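Cytolethal distending toxin protein C (Haemophilus ducreyi, PDB 1SR4) forms part of a bacterial genotoxin, assembling with the other toxin subunits as a lectin-like protein that probably binds carbohydrate. Local coordinates at residues C[42-54]-C[64-77]. Numbering follows the deposited sequence.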
ATOM      1  N   LEU C  42     -22.657   1.367  -8.622  1.00 15.10           N
ATOM      2  CA  LEU C  42     -22.506   0.195  -7.760  1.00 16.01           C
ATOM      3  C   LEU C  42     -22.397  -1.107  -8.559  1.00 14.23           C
ATOM      4  O   LEU C  42     -22.011  -2.141  -8.016  1.00 12.19           O
ATOM      5  CB  LEU C  42     -23.659   0.094  -6.741  1.00 15.20           C
ATOM      6  CG  LEU C  42     -23.652   1.124  -5.602  1.00 17.24           C
ATOM      7  CD1 LEU C  42     -24.814   0.814  -4.656  1.00 18.73           C
ATOM      8  CD2 LEU C  42     -22.314   1.096  -4.836  1.00 15.69           C
ATOM      9  N   SER C  43     -22.736  -1.058  -9.845  1.00 14.12           N
ATOM     10  CA  SER C  43     -22.630  -2.240 -10.680  1.00 14.77           C
ATOM     11  C   SER C  43     -21.162  -2.567 -10.961  1.00 14.37           C
ATOM     12  O   SER C  43     -20.856  -3.638 -11.488  1.00 14.59           O
ATOM     13  CB  SER C  43     -23.372  -2.039 -12.003  1.00 16.97           C
ATOM     14  OG  SER C  43     -22.781  -1.012 -12.770  1.00 20.25           O
ATOM     15  N   THR C  44     -20.259  -1.643 -10.620  1.00 12.28           N
ATOM     16  CA  THR C  44     -18.827  -1.863 -10.843  1.00 10.68           C
ATOM     17  C   THR C  44     -18.073  -2.133  -9.543  1.00 11.03           C
ATOM     18  O   THR C  44     -16.847  -2.330  -9.559  1.00  9.55           O
ATOM     19  CB  THR C  44     -18.144  -0.653 -11.521  1.00  9.72           C
ATOM     20  OG1 THR C  44     -18.203   0.476 -10.638  1.00 10.92           O
ATOM     21  CG2 THR C  44     -18.829  -0.300 -12.844  1.00  9.60           C
ATOM     22  N   HIS C  45     -18.806  -2.149  -8.426  1.00  9.82           N
ATOM     23  CA  HIS C  45     -18.215  -2.378  -7.103  1.00  9.81           C
ATOM     24  C   HIS C  45     -18.334  -3.814  -6.604  1.00 11.05           C
ATOM     25  O   HIS C  45     -19.328  -4.498  -6.870  1.00  9.57           O
ATOM     26  CB  HIS C  45     -18.882  -1.496  -6.033  1.00  8.96           C
ATOM     27  CG  HIS C  45     -18.610  -0.031  -6.178  1.00  9.63           C
ATOM     28  ND1 HIS C  45     -18.645   0.833  -5.106  1.00  9.95           N
ATOM     29  CD2 HIS C  45     -18.331   0.727  -7.265  1.00 11.59           C
ATOM     30  CE1 HIS C  45     -18.403   2.064  -5.525  1.00 11.83           C
ATOM     31  NE2 HIS C  45     -18.209   2.028  -6.830  1.00 12.68           N
ATOM     32  N   TRP C  46     -17.315  -4.233  -5.858  1.00 10.48           N
ATOM     33  CA  TRP C  46     -17.252  -5.548  -5.230  1.00 11.45           C
ATOM     34  C   TRP C  46     -16.601  -5.373  -3.877  1.00 11.96           C
ATOM     35  O   TRP C  46     -15.782  -4.459  -3.682  1.00 14.33           O
ATOM     36  CB  TRP C  46     -16.377  -6.522  -6.020  1.00 10.06           C
ATOM     37  CG  TRP C  46     -16.817  -6.732  -7.425  1.00 12.07           C
ATOM     38  CD1 TRP C  46     -16.373  -6.073  -8.533  1.00 13.57           C
ATOM     39  CD2 TRP C  46     -17.787  -7.679  -7.879  1.00 11.64           C
ATOM     40  NE1 TRP C  46     -17.007  -6.562  -9.654  1.00 13.15           N
ATOM     41  CE2 TRP C  46     -17.878  -7.550  -9.277  1.00 11.96           C
ATOM     42  CE3 TRP C  46     -18.582  -8.633  -7.234  1.00  9.51           C
ATOM     43  CZ2 TRP C  46     -18.741  -8.337 -10.049  1.00 11.97           C
ATOM     44  CZ3 TRP C  46     -19.428  -9.413  -7.992  1.00 12.57           C
ATOM     45  CH2 TRP C  46     -19.502  -9.263  -9.390  1.00 11.40           C
ATOM     46  N   GLU C  47     -16.972  -6.244  -2.947  1.00 11.52           N
ATOM     47  CA  GLU C  47     -16.371  -6.263  -1.626  1.00 12.57           C
ATOM     48  C   GLU C  47     -15.408  -7.436  -1.701  1.00 13.31           C
ATOM     49  O   GLU C  47     -15.776  -8.529  -2.154  1.00 11.19           O
ATOM     50  CB  GLU C  47     -17.425  -6.519  -0.547  1.00 14.57           C
ATOM     51  CG  GLU C  47     -18.471  -5.410  -0.489  1.00 18.52           C
ATOM     52  CD  GLU C  47     -19.591  -5.710   0.485  1.00 22.12           C
ATOM     53  OE1 GLU C  47     -19.809  -6.905   0.795  1.00 21.50           O
ATOM     54  OE2 GLU C  47     -20.262  -4.750   0.921  1.00 20.53           O
ATOM     55  N   LEU C  48     -14.172  -7.214  -1.270  1.00 12.46           N
ATOM     56  CA  LEU C  48     -13.181  -8.265  -1.329  1.00 13.14           C
ATOM     57  C   LEU C  48     -13.177  -9.012  -0.009  1.00 12.77           C
ATOM     58  O   LEU C  48     -12.853  -8.432   1.008  1.00 12.82           O
ATOM     59  CB  LEU C  48     -11.796  -7.663  -1.607  1.00 12.58           C
ATOM     60  CG  LEU C  48     -10.649  -8.663  -1.803  1.00 15.72           C
ATOM     61  CD1 LEU C  48     -10.866  -9.420  -3.120  1.00 15.23           C
ATOM     62  CD2 LEU C  48      -9.295  -7.924  -1.841  1.00 17.24           C
ATOM     63  N   ILE C  49     -13.536 -10.293  -0.017  1.00 13.09           N
ATOM     64  CA  ILE C  49     -13.541 -11.053   1.227  1.00 13.81           C
ATOM     65  C   ILE C  49     -12.671 -12.301   1.099  1.00 13.70           C
ATOM     66  O   ILE C  49     -12.640 -12.939   0.051  1.00 12.52           O
ATOM     67  CB  ILE C  49     -14.988 -11.441   1.642  1.00 17.72           C
ATOM     68  CG1 ILE C  49     -15.613 -12.361   0.602  1.00 19.76           C
ATOM     69  CG2 ILE C  49     -15.860 -10.190   1.776  1.00 17.67           C
ATOM     70  CD1 ILE C  49     -15.353 -13.824   0.879  1.00 30.21           C
ATOM     71  N   ASP C  50     -11.950 -12.647   2.158  1.00 12.34           N
ATOM     72  CA  ASP C  50     -11.079 -13.817   2.105  1.00 14.32           C
ATOM     73  C   ASP C  50     -11.839 -15.098   2.384  1.00 14.88           C
ATOM     74  O   ASP C  50     -12.647 -15.147   3.303  1.00 14.37           O
ATOM     75  CB  ASP C  50      -9.937 -13.692   3.118  1.00 15.26           C
ATOM     76  CG  ASP C  50      -8.998 -12.545   2.797  1.00 18.82           C
ATOM     77  OD1 ASP C  50      -9.180 -11.912   1.737  1.00 20.61           O
ATOM     78  OD2 ASP C  50      -8.081 -12.278   3.594  1.00 19.29           O
ATOM     79  N   TYR C  51     -11.568 -16.135   1.599  1.00 13.11           N
ATOM     80  CA  TYR C  51     -12.219 -17.418   1.804  1.00 15.29           C
ATOM     81  C   TYR C  51     -11.430 -18.215   2.846  1.00 16.79           C
ATOM     82  O   TYR C  51     -10.219 -18.398   2.714  1.00 17.37           O
ATOM     83  CB  TYR C  51     -12.291 -18.202   0.501  1.00 14.70           C
ATOM     84  CG  TYR C  51     -13.088 -19.461   0.660  1.00 15.00           C
ATOM     85  CD1 TYR C  51     -14.430 -19.406   1.038  1.00 15.71           C
ATOM     86  CD2 TYR C  51     -12.502 -20.700   0.484  1.00 13.45           C
ATOM     87  CE1 TYR C  51     -15.168 -20.569   1.239  1.00 16.50           C
ATOM     88  CE2 TYR C  51     -13.231 -21.870   0.689  1.00 17.84           C
ATOM     89  CZ  TYR C  51     -14.561 -21.797   1.064  1.00 15.12           C
ATOM     90  OH  TYR C  51     -15.286 -22.957   1.254  1.00 16.67           O
ATOM     91  N   LYS C  52     -12.122 -18.698   3.874  1.00 17.04           N
ATOM     92  CA  LYS C  52     -11.469 -19.415   4.960  1.00 19.25           C
ATOM     93  C   LYS C  52     -11.526 -20.940   4.912  1.00 20.11           C
ATOM     94  O   LYS C  52     -10.887 -21.602   5.732  1.00 20.60           O
ATOM     95  CB  LYS C  52     -12.043 -18.939   6.298  1.00 21.45           C
ATOM     96  CG  LYS C  52     -12.166 -17.420   6.425  1.00 25.79           C
ATOM     97  CD  LYS C  52     -10.839 -16.710   6.173  1.00 27.24           C
ATOM     98  CE  LYS C  52      -9.801 -17.021   7.245  1.00 28.21           C
ATOM     99  NZ  LYS C  52     -10.161 -16.451   8.569  1.00 27.98           N
ATOM    100  N   GLY C  53     -12.270 -21.494   3.961  1.00 20.92           N
ATOM    101  CA  GLY C  53     -12.371 -22.944   3.857  1.00 20.63           C
ATOM    102  C   GLY C  53     -11.072 -23.573   3.396  1.00 20.87           C
ATOM    103  O   GLY C  53     -10.265 -22.924   2.731  1.00 19.15           O
ATOM    104  N   LYS C  54     -10.877 -24.850   3.713  1.00 21.81           N
ATOM    105  CA  LYS C  54      -9.638 -25.529   3.348  1.00 22.86           C
ATOM    106  C   LYS C  54      -9.754 -26.596   2.262  1.00 22.88           C
ATOM    107  O   LYS C  54      -8.823 -27.370   2.056  1.00 22.35           O
ATOM    108  CB  LYS C  54      -9.014 -26.154   4.604  1.00 24.85           C
ATOM    109  CG  LYS C  54      -8.684 -25.143   5.701  1.00 26.58           C
ATOM    110  CD  LYS C  54      -7.657 -24.125   5.216  1.00 28.98           C
ATOM    111  CE  LYS C  54      -7.590 -22.918   6.133  1.00 31.71           C
ATOM    112  NZ  LYS C  54      -7.463 -23.321   7.560  1.00 34.79           N
ATOM    113  N   THR C  64      -3.891 -16.319  -2.647  1.00 10.39           N
ATOM    114  CA  THR C  64      -4.848 -16.024  -1.577  1.00 10.91           C
ATOM    115  C   THR C  64      -6.273 -16.270  -2.061  1.00 10.23           C
ATOM    116  O   THR C  64      -6.717 -15.664  -3.033  1.00  8.81           O
ATOM    117  CB  THR C  64      -4.744 -14.549  -1.135  1.00 10.45           C
ATOM    118  OG1 THR C  64      -3.416 -14.290  -0.664  1.00 10.91           O
ATOM    119  CG2 THR C  64      -5.774 -14.237  -0.039  1.00  7.94           C
ATOM    120  N   LEU C  65      -6.999 -17.139  -1.373  1.00 10.14           N
ATOM    121  CA  LEU C  65      -8.365 -17.454  -1.781  1.00  9.77           C
ATOM    122  C   LEU C  65      -9.327 -16.351  -1.368  1.00  8.88           C
ATOM    123  O   LEU C  65      -9.310 -15.898  -0.224  1.00  9.16           O
ATOM    124  CB  LEU C  65      -8.791 -18.810  -1.187  1.00 10.46           C
ATOM    125  CG  LEU C  65      -7.872 -19.977  -1.584  1.00 11.26           C
ATOM    126  CD1 LEU C  65      -8.474 -21.283  -1.081  1.00 12.16           C
ATOM    127  CD2 LEU C  65      -7.696 -20.040  -3.104  1.00 11.88           C
ATOM    128  N   VAL C  66     -10.150 -15.904  -2.314  1.00  9.18           N
ATOM    129  CA  VAL C  66     -11.112 -14.841  -2.054  1.00 10.21           C
ATOM    130  C   VAL C  66     -12.411 -15.034  -2.824  1.00  9.58           C
ATOM    131  O   VAL C  66     -12.572 -15.968  -3.609  1.00 10.78           O
ATOM    132  CB  VAL C  66     -10.567 -13.433  -2.479  1.00  9.51           C
ATOM    133  CG1 VAL C  66      -9.211 -13.149  -1.819  1.00 10.99           C
ATOM    134  CG2 VAL C  66     -10.453 -13.356  -4.010  1.00 11.55           C
ATOM    135  N   GLN C  67     -13.344 -14.129  -2.567  1.00 11.04           N
ATOM    136  CA  GLN C  67     -14.603 -14.097  -3.285  1.00 10.46           C
ATOM    137  C   GLN C  67     -14.810 -12.612  -3.550  1.00 10.47           C
ATOM    138  O   GLN C  67     -14.333 -11.774  -2.790  1.00  9.48           O
ATOM    139  CB  GLN C  67     -15.758 -14.633  -2.436  1.00 11.90           C
ATOM    140  CG  GLN C  67     -15.701 -16.130  -2.150  1.00 13.76           C
ATOM    141  CD  GLN C  67     -16.843 -16.565  -1.250  1.00 17.48           C
ATOM    142  OE1 GLN C  67     -16.993 -16.049  -0.147  1.00 16.22           O
ATOM    143  NE2 GLN C  67     -17.660 -17.509  -1.721  1.00 15.29           N
ATOM    144  N   PHE C  68     -15.496 -12.290  -4.638  1.00 10.15           N
ATOM    145  CA  PHE C  68     -15.801 -10.907  -4.963  1.00 10.18           C
ATOM    146  C   PHE C  68     -17.307 -10.831  -4.712  1.00 11.37           C
ATOM    147  O   PHE C  68     -18.100 -11.407  -5.458  1.00 11.64           O
ATOM    148  CB  PHE C  68     -15.455 -10.624  -6.425  1.00  9.33           C
ATOM    149  CG  PHE C  68     -14.001 -10.868  -6.752  1.00 11.74           C
ATOM    150  CD1 PHE C  68     -13.010 -10.037  -6.243  1.00 11.08           C
ATOM    151  CD2 PHE C  68     -13.620 -11.976  -7.508  1.00 11.88           C
ATOM    152  CE1 PHE C  68     -11.654 -10.308  -6.480  1.00 11.76           C
ATOM    153  CE2 PHE C  68     -12.270 -12.250  -7.746  1.00 11.88           C
ATOM    154  CZ  PHE C  68     -11.291 -11.417  -7.231  1.00 10.37           C
ATOM    155  N   LYS C  69     -17.687 -10.125  -3.652  1.00 11.17           N
ATOM    156  CA  LYS C  69     -19.084 -10.002  -3.247  1.00 11.49           C
ATOM    157  C   LYS C  69     -19.772  -8.707  -3.650  1.00 12.50           C
ATOM    158  O   LYS C  69     -19.189  -7.623  -3.603  1.00 13.52           O
ATOM    159  CB  LYS C  69     -19.174 -10.173  -1.724  1.00 13.06           C
ATOM    160  CG  LYS C  69     -20.577 -10.067  -1.131  1.00 12.84           C
ATOM    161  CD  LYS C  69     -20.505 -10.055   0.396  1.00 14.11           C
ATOM    162  CE  LYS C  69     -21.856  -9.702   1.032  1.00 14.78           C
ATOM    163  NZ  LYS C  69     -22.374  -8.397   0.520  1.00 11.49           N
ATOM    164  N   VAL C  70     -21.032  -8.840  -4.038  1.00 12.84           N
ATOM    165  CA  VAL C  70     -21.861  -7.717  -4.440  1.00 12.78           C
ATOM    166  C   VAL C  70     -22.194  -6.903  -3.198  1.00 11.58           C
ATOM    167  O   VAL C  70     -22.443  -7.454  -2.124  1.00 12.37           O
ATOM    168  CB  VAL C  70     -23.196  -8.205  -5.077  1.00 12.39           C
ATOM    169  CG1 VAL C  70     -24.121  -7.023  -5.356  1.00 10.96           C
ATOM    170  CG2 VAL C  70     -22.904  -8.960  -6.379  1.00 13.69           C
ATOM    171  N   VAL C  71     -22.197  -5.590  -3.342  1.00  9.32           N
ATOM    172  CA  VAL C  71     -22.531  -4.736  -2.215  1.00 11.61           C
ATOM    173  C   VAL C  71     -24.011  -4.919  -1.855  1.00 10.74           C
ATOM    174  O   VAL C  71     -24.877  -4.821  -2.720  1.00 11.64           O
ATOM    175  CB  VAL C  71     -22.301  -3.250  -2.563  1.00  9.88           C
ATOM    176  CG1 VAL C  71     -22.793  -2.359  -1.423  1.00 11.21           C
ATOM    177  CG2 VAL C  71     -20.805  -3.003  -2.832  1.00 12.00           C
ATOM    178  N   GLY C  72     -24.289  -5.190  -0.585  1.00 13.96           N
ATOM    179  CA  GLY C  72     -25.668  -5.343  -0.139  1.00 16.09           C
ATOM    180  C   GLY C  72     -26.404  -6.640  -0.477  1.00 18.56           C
ATOM    181  O   GLY C  72     -27.617  -6.733  -0.254  1.00 19.19           O
ATOM    182  N   ALA C  73     -25.702  -7.646  -0.995  1.00 17.45           N
ATOM    183  CA  ALA C  73     -26.355  -8.912  -1.331  1.00 16.57           C
ATOM    184  C   ALA C  73     -25.424 -10.105  -1.138  1.00 18.27           C
ATOM    185  O   ALA C  73     -24.196  -9.981  -1.231  1.00 16.40           O
ATOM    186  CB  ALA C  73     -26.845  -8.878  -2.767  1.00 15.03           C
ATOM    187  N   ALA C  74     -26.021 -11.264  -0.884  1.00 16.84           N
ATOM    188  CA  ALA C  74     -25.266 -12.483  -0.686  1.00 19.40           C
ATOM    189  C   ALA C  74     -24.948 -13.114  -2.043  1.00 20.08           C
ATOM    190  O   ALA C  74     -25.143 -14.319  -2.241  1.00 22.41           O
ATOM    191  CB  ALA C  74     -26.067 -13.462   0.183  1.00 19.77           C
ATOM    192  N   LYS C  75     -24.470 -12.296  -2.974  1.00 19.08           N
ATOM    193  CA  LYS C  75     -24.118 -12.772  -4.299  1.00 17.64           C
ATOM    194  C   LYS C  75     -22.641 -12.506  -4.545  1.00 17.88           C
ATOM    195  O   LYS C  75     -22.089 -11.515  -4.062  1.00 16.66           O
ATOM    196  CB  LYS C  75     -24.962 -12.072  -5.360  1.00 19.43           C
ATOM    197  CG  LYS C  75     -26.457 -12.250  -5.160  1.00 22.82           C
ATOM    198  CD  LYS C  75     -26.833 -13.734  -5.161  1.00 29.43           C
ATOM    199  CE  LYS C  75     -28.317 -13.952  -4.859  1.00 31.83           C
ATOM    200  NZ  LYS C  75     -28.681 -15.384  -4.977  1.00 35.75           N
ATOM    201  N   CYS C  76     -22.013 -13.392  -5.314  1.00 16.47           N
ATOM    202  CA  CYS C  76     -20.590 -13.295  -5.607  1.00 15.34           C
ATOM    203  C   CYS C  76     -20.289 -13.533  -7.083  1.00 13.88           C
ATOM    204  O   CYS C  76     -20.989 -14.293  -7.761  1.00 13.30           O
ATOM    205  CB  CYS C  76     -19.824 -14.322  -4.757  1.00 15.23           C
ATOM    206  SG  CYS C  76     -19.603 -13.914  -2.986  1.00 16.28           S
ATOM    207  N   PHE C  77     -19.245 -12.874  -7.578  1.00 11.18           N
ATOM    208  CA  PHE C  77     -18.846 -13.031  -8.963  1.00 12.14           C
ATOM    209  C   PHE C  77     -18.674 -14.512  -9.318  1.00 12.00           C
ATOM    210  O   PHE C  77     -18.130 -15.286  -8.531  1.00 11.08           O
ATOM    211  CB  PHE C  77     -17.522 -12.301  -9.214  1.00 12.57           C
ATOM    212  CG  PHE C  77     -16.897 -12.640 -10.529  1.00 14.01           C
ATOM    213  CD1 PHE C  77     -17.332 -12.023 -11.696  1.00 13.93           C
ATOM    214  CD2 PHE C  77     -15.929 -13.635 -10.614  1.00 14.20           C
ATOM    215  CE1 PHE C  77     -16.812 -12.396 -12.937  1.00 16.64           C
ATOM    216  CE2 PHE C  77     -15.398 -14.024 -11.851  1.00 15.61           C
ATOM    217  CZ  PHE C  77     -15.841 -13.404 -13.014  1.00 16.18           C
TER
HETATM  218  O   HOH W   1     -21.776  -4.208  -5.935  1.00 11.80           O
HETATM  219  O   HOH W   2     -22.584  -5.239   1.780  1.00 24.77           O
HETATM  220  O   HOH W   3      -8.050 -16.647   2.019  1.00 18.03           O
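Strands 46-50 and 64-69 pair antiparallel near the middle of the ricin-type beta-trefoil domain, and the turn after 64-69 brings strand 75-77 up against Trp46. The ladder is held at Glu47-Lys69 and Ile49-Gln67, both hydrogen-bonded pairs; Ile49 N to Gln67 O, 3.2 Å, is almost perfectly straight. Beyond it Tyr51 N reaches Leu65 O from above the carbonyl plane, and a water joins Leu65 O to Tyr51 O.

One face of the pair is apolar. Leu48, its CG anti to the backbone N (chi1 -176°), lies alongside Phe68 and brings CD1 to within 3.6 Å of Phe68 CE1. The broad indole of Trp46 is wide enough to span two neighbouring strands: its CE3 touches Phe68 CB, while CH2 lies 3.6 Å from Phe77 CB. The Phe77 ring turns its edge to the indole's face in an offset edge-to-face pair, planes at 87°. Strand 19-24 adds Leu22 against Phe68. At the far end Asp50 turns away to bond Ser21 of the toxin protein B chain, so this strand also serves the subunit interface.

The other face carries Glu47 and Lys69 side by side. Lysine is long enough to pass the carboxylate and, bending at its last torsion (chi4 -56°), lay its ammonium over the turn Val70-Ala73. NZ meets Glu47 OE1 at 3.0 Å from above the carboxylate plane, a salt bridge, and also donates to Ala73 O and, 2.8 Å away and nearly in line with the carbonyl bond, to Val70 O.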